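Local coordinates for protein ectoine dioxygenase (Sphingopyxis alaskensis, PDB 4MHR) that catalyses the iron(II)- and 2-oxoglutarate-dependent hydroxylation of L-ectoine to 5-hydroxyectoine, a compatible solute that protects cells against osmotic stress, at residues A169-P181 against I259-Y271. Residues are numbered along the deposited sequence; the frame is centred on the assembly and turned at random.
Sequences ALSMSVLLAENTP and ITPFPRANAFLVY
L170, M172 and V174 form hydrogen-bonded antiparallel pairs with Y271, L269 and A267, joining two neighbouring strands of the large sheet of the cupin fold; their axes approach to 4.6 Å. M172 N to L269 O is nearly straight (2.8 Å, 175°). Past the L175–N266 pair, A265 O takes two donors: L176 N, and weakly A177 N, while water 1 accepts from A265 N and donates to A177 O.

Apolar contacts dominate between M172 and Y271. The M172 chain, extended beyond CG, crosses the tyrosine at about a right angle, bringing CE within 3.5 Å of Y271 CE2; SD makes an oblique Met-aromatic contact. Helix 117-127 covers this side, and Y271 OH bonds to A114 O.

On the other face, S171 CB lies 3.4 Å from F268 CE1; both side chains touch the iron ligand D154, and F268 also touches ectoine-binding Q135.

A side-chain hydrogen bond runs from R264 NE to N179 OD1, 2.8 Å but bent (133° at the hydrogen), with amide and guanidinium planes 10° apart. With an alanine here in place of the asparagine, R264 NE is likely to lose this acceptor, leaving its poorly ordered guanidinium freer to swing.

The two faces thus have different neighbours: L170, M172 and Y271 pack on helix 117-127, whereas S171, F268 and V270 meet residues of the iron and ectoine site, V270 touching W158, important for ectoine stabilization, consistent with a wall of the active site.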
ATOM      1  N   ALA A 169      -5.032   7.919   4.268  1.00 24.14           N
ATOM      2  CA  ALA A 169      -5.102   6.695   3.494  1.00 23.25           C
ATOM      3  C   ALA A 169      -4.078   5.720   3.989  1.00 22.25           C
ATOM      4  O   ALA A 169      -3.050   6.097   4.582  1.00 23.24           O
ATOM      5  CB  ALA A 169      -4.891   6.953   1.989  1.00 26.20           C
ATOM      6  N   LEU A 170      -4.335   4.446   3.744  1.00 21.50           N
ATOM      7  CA  LEU A 170      -3.342   3.445   4.071  1.00 26.03           C
ATOM      8  C   LEU A 170      -3.306   2.309   3.085  1.00 27.48           C
ATOM      9  O   LEU A 170      -4.312   2.050   2.335  1.00 26.38           O
ATOM     10  CB  LEU A 170      -3.563   2.902   5.440  1.00 30.27           C
ATOM     11  CG  LEU A 170      -4.844   2.211   5.744  1.00 31.18           C
ATOM     12  CD1 LEU A 170      -4.808   0.764   5.333  1.00 36.71           C
ATOM     13  CD2 LEU A 170      -4.976   2.196   7.245  1.00 41.05           C
ATOM     14  N   SER A 171      -2.162   1.633   3.057  1.00 22.51           N
ATOM     15  CA  SER A 171      -2.016   0.460   2.184  1.00 23.25           C
ATOM     16  C   SER A 171      -1.946  -0.810   2.975  1.00 26.36           C
ATOM     17  O   SER A 171      -1.386  -0.854   4.111  1.00 24.58           O
ATOM     18  CB  SER A 171      -0.751   0.587   1.362  1.00 26.37           C
ATOM     19  OG  SER A 171      -0.848   1.809   0.635  1.00 28.02           O
ATOM     20  N   MET A 172      -2.580  -1.832   2.453  1.00 21.11           N
ATOM     21  CA  MET A 172      -2.351  -3.183   2.964  1.00 26.66           C
ATOM     22  C   MET A 172      -1.750  -4.154   1.927  1.00 28.60           C
ATOM     23  O   MET A 172      -2.277  -4.283   0.805  1.00 29.54           O
ATOM     24  CB  MET A 172      -3.632  -3.761   3.442  1.00 27.99           C
ATOM     25  CG  MET A 172      -4.393  -2.860   4.314  1.00 26.81           C
ATOM     26  SD  MET A 172      -5.533  -3.798   5.324  1.00 32.06           S
ATOM     27  CE  MET A 172      -6.476  -2.439   5.912  1.00 25.25           C
ATOM     28  N   SER A 173      -0.635  -4.816   2.286  1.00 29.39           N
ATOM     29  CA  SER A 173       0.021  -5.809   1.437  1.00 26.46           C
ATOM     30  C   SER A 173      -0.289  -7.182   2.012  1.00 28.02           C
ATOM     31  O   SER A 173       0.118  -7.484   3.131  1.00 29.08           O
ATOM     32  CB  SER A 173       1.527  -5.536   1.333  1.00 29.23           C
ATOM     33  OG  SER A 173       2.116  -6.533   0.483  1.00 33.70           O
ATOM     34  N   VAL A 174      -1.111  -7.982   1.328  1.00 25.14           N
ATOM     35  CA  VAL A 174      -1.391  -9.365   1.764  1.00 25.80           C
ATOM     36  C   VAL A 174      -0.411 -10.274   1.035  1.00 26.45           C
ATOM     37  O   VAL A 174      -0.458 -10.380  -0.208  1.00 27.65           O
ATOM     38  CB  VAL A 174      -2.801  -9.762   1.330  1.00 26.51           C
ATOM     39  CG1 VAL A 174      -3.163 -11.161   1.743  1.00 30.29           C
ATOM     40  CG2 VAL A 174      -3.786  -8.754   1.770  1.00 27.30           C
ATOM     41  N   LEU A 175       0.502 -10.875   1.778  1.00 25.47           N
ATOM     42  CA  LEU A 175       1.567 -11.707   1.174  1.00 29.14           C
ATOM     43  C   LEU A 175       1.000 -13.031   0.632  1.00 28.65           C
ATOM     44  O   LEU A 175       0.206 -13.685   1.281  1.00 26.34           O
ATOM     45  CB  LEU A 175       2.683 -12.007   2.146  1.00 28.39           C
ATOM     46  CG  LEU A 175       3.293 -10.817   2.853  1.00 33.54           C
ATOM     47  CD1 LEU A 175       4.440 -11.352   3.698  1.00 33.73           C
ATOM     48  CD2 LEU A 175       3.770  -9.740   1.910  1.00 38.16           C
ATOM     49  N   LEU A 176       1.314 -13.328  -0.616  1.00 28.75           N
ATOM     50  CA  LEU A 176       0.810 -14.548  -1.296  1.00 30.69           C
ATOM     51  C   LEU A 176       1.919 -15.527  -1.596  1.00 34.37           C
ATOM     52  O   LEU A 176       1.664 -16.663  -1.925  1.00 35.18           O
ATOM     53  CB  LEU A 176       0.110 -14.197  -2.572  1.00 30.84           C
ATOM     54  CG  LEU A 176      -1.153 -13.319  -2.414  1.00 33.71           C
ATOM     55  CD1 LEU A 176      -1.616 -12.807  -3.748  1.00 33.80           C
ATOM     56  CD2 LEU A 176      -2.262 -14.097  -1.785  1.00 36.85           C
ATOM     57  N   ALA A 177       3.149 -15.083  -1.445  1.00 32.53           N
ATOM     58  CA  ALA A 177       4.325 -15.922  -1.477  1.00 39.00           C
ATOM     59  C   ALA A 177       5.107 -15.414  -0.307  1.00 43.07           C
ATOM     60  O   ALA A 177       5.109 -14.159  -0.052  1.00 42.93           O
ATOM     61  CB  ALA A 177       5.112 -15.673  -2.734  1.00 35.30           C
ATOM     62  N   GLU A 178       5.787 -16.341   0.358  1.00 40.29           N
ATOM     63  CA  GLU A 178       6.632 -16.022   1.526  1.00 47.81           C
ATOM     64  C   GLU A 178       7.628 -14.916   1.230  1.00 43.68           C
ATOM     65  O   GLU A 178       8.338 -14.970   0.203  1.00 44.84           O
ATOM     66  CB  GLU A 178       7.455 -17.243   2.015  1.00 44.61           C
ATOM     67  CG  GLU A 178       8.659 -16.900   2.932  1.00 56.73           C
ATOM     68  CD  GLU A 178       8.445 -17.141   4.422  1.00 70.96           C
ATOM     69  OE1 GLU A 178       7.704 -18.081   4.761  1.00 75.11           O
ATOM     70  OE2 GLU A 178       9.025 -16.394   5.268  1.00 79.84           O
ATOM     71  N   ASN A 179       7.699 -13.962   2.160  1.00 37.49           N
ATOM     72  CA  ASN A 179       8.824 -13.027   2.226  1.00 42.64           C
ATOM     73  C   ASN A 179       9.830 -13.380   3.282  1.00 45.52           C
ATOM     74  O   ASN A 179       9.427 -13.512   4.466  1.00 35.47           O
ATOM     75  CB  ASN A 179       8.326 -11.600   2.443  1.00 48.33           C
ATOM     76  CG  ASN A 179       8.043 -10.918   1.106  1.00 48.47           C
ATOM     77  OD1 ASN A 179       8.728 -11.171   0.111  1.00 65.71           O
ATOM     78  ND2 ASN A 179       7.083 -10.088   1.074  1.00 48.87           N
ATOM     79  N   THR A 180      11.105 -13.518   2.840  1.00 40.22           N
ATOM     80  CA  THR A 180      12.210 -13.865   3.692  1.00 45.73           C
ATOM     81  C   THR A 180      13.108 -12.668   3.745  1.00 44.31           C
ATOM     82  O   THR A 180      12.868 -11.630   3.094  1.00 38.61           O
ATOM     83  CB  THR A 180      13.007 -15.085   3.212  1.00 47.89           C
ATOM     84  OG1 THR A 180      13.959 -14.685   2.219  1.00 47.93           O
ATOM     85  CG2 THR A 180      12.079 -16.158   2.635  1.00 47.93           C
ATOM     86  N   PRO A 181      14.160 -12.783   4.522  1.00 43.92           N
ATOM     87  CA  PRO A 181      15.050 -11.644   4.503  1.00 48.16           C
ATOM     88  C   PRO A 181      15.766 -11.485   3.113  1.00 42.53           C
ATOM     89  O   PRO A 181      16.268 -10.406   2.826  1.00 44.04           O
ATOM     90  CB  PRO A 181      16.001 -11.940   5.661  1.00 46.72           C
ATOM     91  CG  PRO A 181      15.245 -12.919   6.511  1.00 43.72           C
ATOM     92  CD  PRO A 181      14.519 -13.768   5.554  1.00 48.43           C
ATOM     93  N   ILE A 259      17.703 -11.777  -6.575  1.00 32.46           N
ATOM     94  CA  ILE A 259      18.429 -12.769  -7.375  1.00 29.75           C
ATOM     95  C   ILE A 259      18.081 -14.151  -6.890  1.00 32.41           C
ATOM     96  O   ILE A 259      18.443 -15.116  -7.532  1.00 30.92           O
ATOM     97  CB  ILE A 259      19.965 -12.542  -7.375  1.00 34.56           C
ATOM     98  CG1 ILE A 259      20.617 -12.722  -5.969  1.00 31.58           C
ATOM     99  CG2 ILE A 259      20.297 -11.172  -7.972  1.00 33.30           C
ATOM    100  CD1 ILE A 259      22.094 -13.130  -6.027  1.00 32.92           C
ATOM    101  N   THR A 260      17.366 -14.264  -5.771  1.00 31.14           N
ATOM    102  CA  THR A 260      16.979 -15.605  -5.333  1.00 30.25           C
ATOM    103  C   THR A 260      16.020 -16.302  -6.256  1.00 37.03           C
ATOM    104  O   THR A 260      15.286 -15.652  -7.022  1.00 28.86           O
ATOM    105  CB  THR A 260      16.413 -15.702  -3.910  1.00 30.02           C
ATOM    106  OG1 THR A 260      15.017 -15.405  -3.865  1.00 28.03           O
ATOM    107  CG2 THR A 260      17.225 -14.793  -2.901  1.00 28.30           C
ATOM    108  N   PRO A 261      16.012 -17.638  -6.189  1.00 32.72           N
ATOM    109  CA  PRO A 261      15.002 -18.337  -6.956  1.00 39.11           C
ATOM    110  C   PRO A 261      13.587 -18.121  -6.416  1.00 35.02           C
ATOM    111  O   PRO A 261      12.676 -18.632  -6.968  1.00 38.24           O
ATOM    112  CB  PRO A 261      15.383 -19.825  -6.766  1.00 38.79           C
ATOM    113  CG  PRO A 261      16.860 -19.789  -6.415  1.00 40.88           C
ATOM    114  CD  PRO A 261      16.901 -18.582  -5.492  1.00 39.36           C
ATOM    115  N   PHE A 262      13.391 -17.408  -5.337  1.00 33.26           N
ATOM    116  CA  PHE A 262      12.084 -17.438  -4.671  1.00 33.93           C
ATOM    117  C   PHE A 262      11.300 -16.160  -5.020  1.00 36.08           C
ATOM    118  O   PHE A 262      11.749 -15.068  -4.650  1.00 31.80           O
ATOM    119  CB  PHE A 262      12.274 -17.483  -3.155  1.00 37.17           C
ATOM    120  CG  PHE A 262      13.087 -18.661  -2.676  1.00 42.35           C
ATOM    121  CD1 PHE A 262      12.770 -19.969  -3.074  1.00 50.95           C
ATOM    122  CD2 PHE A 262      14.188 -18.472  -1.870  1.00 48.02           C
ATOM    123  CE1 PHE A 262      13.539 -21.046  -2.642  1.00 55.27           C
ATOM    124  CE2 PHE A 262      14.958 -19.547  -1.439  1.00 47.68           C
ATOM    125  CZ  PHE A 262      14.642 -20.822  -1.816  1.00 48.00           C
ATOM    126  N   PRO A 263      10.134 -16.283  -5.703  1.00 34.80           N
ATOM    127  CA  PRO A 263       9.334 -15.144  -6.170  1.00 36.17           C
ATOM    128  C   PRO A 263       8.682 -14.401  -5.003  1.00 38.07           C
ATOM    129  O   PRO A 263       8.577 -14.918  -3.913  1.00 39.72           O
ATOM    130  CB  PRO A 263       8.243 -15.806  -6.988  1.00 38.33           C
ATOM    131  CG  PRO A 263       7.993 -17.076  -6.225  1.00 41.08           C
ATOM    132  CD  PRO A 263       9.398 -17.536  -5.896  1.00 39.43           C
ATOM    133  N   ARG A 264       8.300 -13.171  -5.240  1.00 35.79           N
ATOM    134  CA  ARG A 264       7.464 -12.406  -4.303  1.00 42.36           C
ATOM    135  C   ARG A 264       6.173 -12.112  -4.981  1.00 39.50           C
ATOM    136  O   ARG A 264       6.167 -11.780  -6.181  1.00 33.63           O
ATOM    137  CB  ARG A 264       8.092 -11.053  -3.994  1.00 48.39           C
ATOM    138  CG  ARG A 264       9.086 -11.093  -2.871  1.00 58.54           C
ATOM    139  CD  ARG A 264       9.458  -9.669  -2.487  1.00 73.85           C
ATOM    140  NE  ARG A 264       8.442  -8.998  -1.653  1.00 79.44           N
ATOM    141  CZ  ARG A 264       7.686  -7.944  -1.999  1.00 86.46           C
ATOM    142  NH1 ARG A 264       7.762  -7.374  -3.203  1.00 89.99           N
ATOM    143  NH2 ARG A 264       6.820  -7.453  -1.108  1.00 88.65           N
ATOM    144  N   ALA A 265       5.082 -12.230  -4.237  1.00 32.51           N
ATOM    145  CA  ALA A 265       3.778 -11.954  -4.802  1.00 26.71           C
ATOM    146  C   ALA A 265       2.874 -11.425  -3.652  1.00 29.09           C
ATOM    147  O   ALA A 265       2.856 -11.984  -2.560  1.00 29.77           O
ATOM    148  CB  ALA A 265       3.193 -13.233  -5.422  1.00 25.69           C
ATOM    149  N   ASN A 266       2.131 -10.367  -3.926  1.00 25.02           N
ATOM    150  CA  ASN A 266       1.227  -9.812  -2.976  1.00 26.93           C
ATOM    151  C   ASN A 266       0.090  -9.168  -3.674  1.00 30.64           C
ATOM    152  O   ASN A 266       0.194  -8.821  -4.900  1.00 31.33           O
ATOM    153  CB  ASN A 266       1.943  -8.796  -2.108  1.00 33.39           C
ATOM    154  CG  ASN A 266       2.192  -7.501  -2.824  1.00 37.13           C
ATOM    155  OD1 ASN A 266       2.681  -7.490  -3.930  1.00 45.46           O
ATOM    156  ND2 ASN A 266       1.781  -6.405  -2.223  1.00 43.79           N
ATOM    157  N   ALA A 267      -1.012  -9.068  -2.924  1.00 25.19           N
ATOM    158  CA  ALA A 267      -2.132  -8.227  -3.269  1.00 27.88           C
ATOM    159  C   ALA A 267      -2.026  -6.935  -2.429  1.00 29.95           C
ATOM    160  O   ALA A 267      -1.971  -6.987  -1.195  1.00 29.01           O
ATOM    161  CB  ALA A 267      -3.414  -8.987  -2.967  1.00 27.91           C
ATOM    162  N   PHE A 268      -2.016  -5.790  -3.090  1.00 26.07           N
ATOM    163  CA  PHE A 268      -1.839  -4.494  -2.494  1.00 26.17           C
ATOM    164  C   PHE A 268      -3.186  -3.768  -2.581  1.00 30.49           C
ATOM    165  O   PHE A 268      -3.662  -3.511  -3.688  1.00 29.71           O
ATOM    166  CB  PHE A 268      -0.751  -3.786  -3.293  1.00 30.23           C
ATOM    167  CG  PHE A 268      -0.409  -2.406  -2.852  1.00 44.19           C
ATOM    168  CD1 PHE A 268       0.359  -2.201  -1.706  1.00 48.87           C
ATOM    169  CD2 PHE A 268      -0.693  -1.292  -3.686  1.00 53.27           C
ATOM    170  CE1 PHE A 268       0.734  -0.912  -1.340  1.00 51.66           C
ATOM    171  CE2 PHE A 268      -0.292  -0.006  -3.319  1.00 59.79           C
ATOM    172  CZ  PHE A 268       0.409   0.190  -2.124  1.00 49.29           C
ATOM    173  N   LEU A 269      -3.763  -3.412  -1.436  1.00 24.60           N
ATOM    174  CA  LEU A 269      -5.047  -2.689  -1.370  1.00 27.39           C
ATOM    175  C   LEU A 269      -4.843  -1.329  -0.726  1.00 27.17           C
ATOM    176  O   LEU A 269      -4.306  -1.278   0.368  1.00 25.69           O
ATOM    177  CB  LEU A 269      -6.031  -3.510  -0.567  1.00 26.87           C
ATOM    178  CG  LEU A 269      -6.305  -4.933  -1.060  1.00 30.84           C
ATOM    179  CD1 LEU A 269      -7.134  -5.739  -0.084  1.00 34.49           C
ATOM    180  CD2 LEU A 269      -7.056  -4.857  -2.390  1.00 38.96           C
ATOM    181  N   VAL A 270      -5.215  -0.243  -1.404  1.00 24.12           N
ATOM    182  CA  VAL A 270      -5.158   1.069  -0.830  1.00 24.63           C
ATOM    183  C   VAL A 270      -6.547   1.524  -0.414  1.00 25.55           C
ATOM    184  O   VAL A 270      -7.441   1.729  -1.253  1.00 26.91           O
ATOM    185  CB  VAL A 270      -4.518   2.100  -1.782  1.00 26.57           C
ATOM    186  CG1 VAL A 270      -4.416   3.475  -1.122  1.00 26.69           C
ATOM    187  CG2 VAL A 270      -3.139   1.624  -2.259  1.00 28.88           C
ATOM    188  N   TYR A 271      -6.702   1.754   0.891  1.00 24.82           N
ATOM    189  CA  TYR A 271      -7.968   2.259   1.483  1.00 24.09           C
ATOM    190  C   TYR A 271      -7.814   3.745   1.690  1.00 23.54           C
ATOM    191  O   TYR A 271      -6.811   4.217   2.246  1.00 25.32           O
ATOM    192  CB  TYR A 271      -8.250   1.528   2.804  1.00 23.91           C
ATOM    193  CG  TYR A 271      -8.514   0.069   2.715  1.00 24.20           C
ATOM    194  CD1 TYR A 271      -9.833  -0.427   2.599  1.00 26.00           C
ATOM    195  CD2 TYR A 271      -7.483  -0.853   2.717  1.00 27.35           C
ATOM    196  CE1 TYR A 271     -10.083  -1.817   2.541  1.00 27.37           C
ATOM    197  CE2 TYR A 271      -7.732  -2.238   2.620  1.00 26.19           C
ATOM    198  CZ  TYR A 271      -9.031  -2.697   2.488  1.00 27.08           C
ATOM    199  OH  TYR A 271      -9.272  -4.035   2.420  1.00 27.98           O
TER
HETATM  200  O   HOH W   1       6.117 -12.032  -1.335  1.00 42.47           O
HETATM  201  O   HOH W   2       8.859 -16.478  -2.051  1.00 42.39           O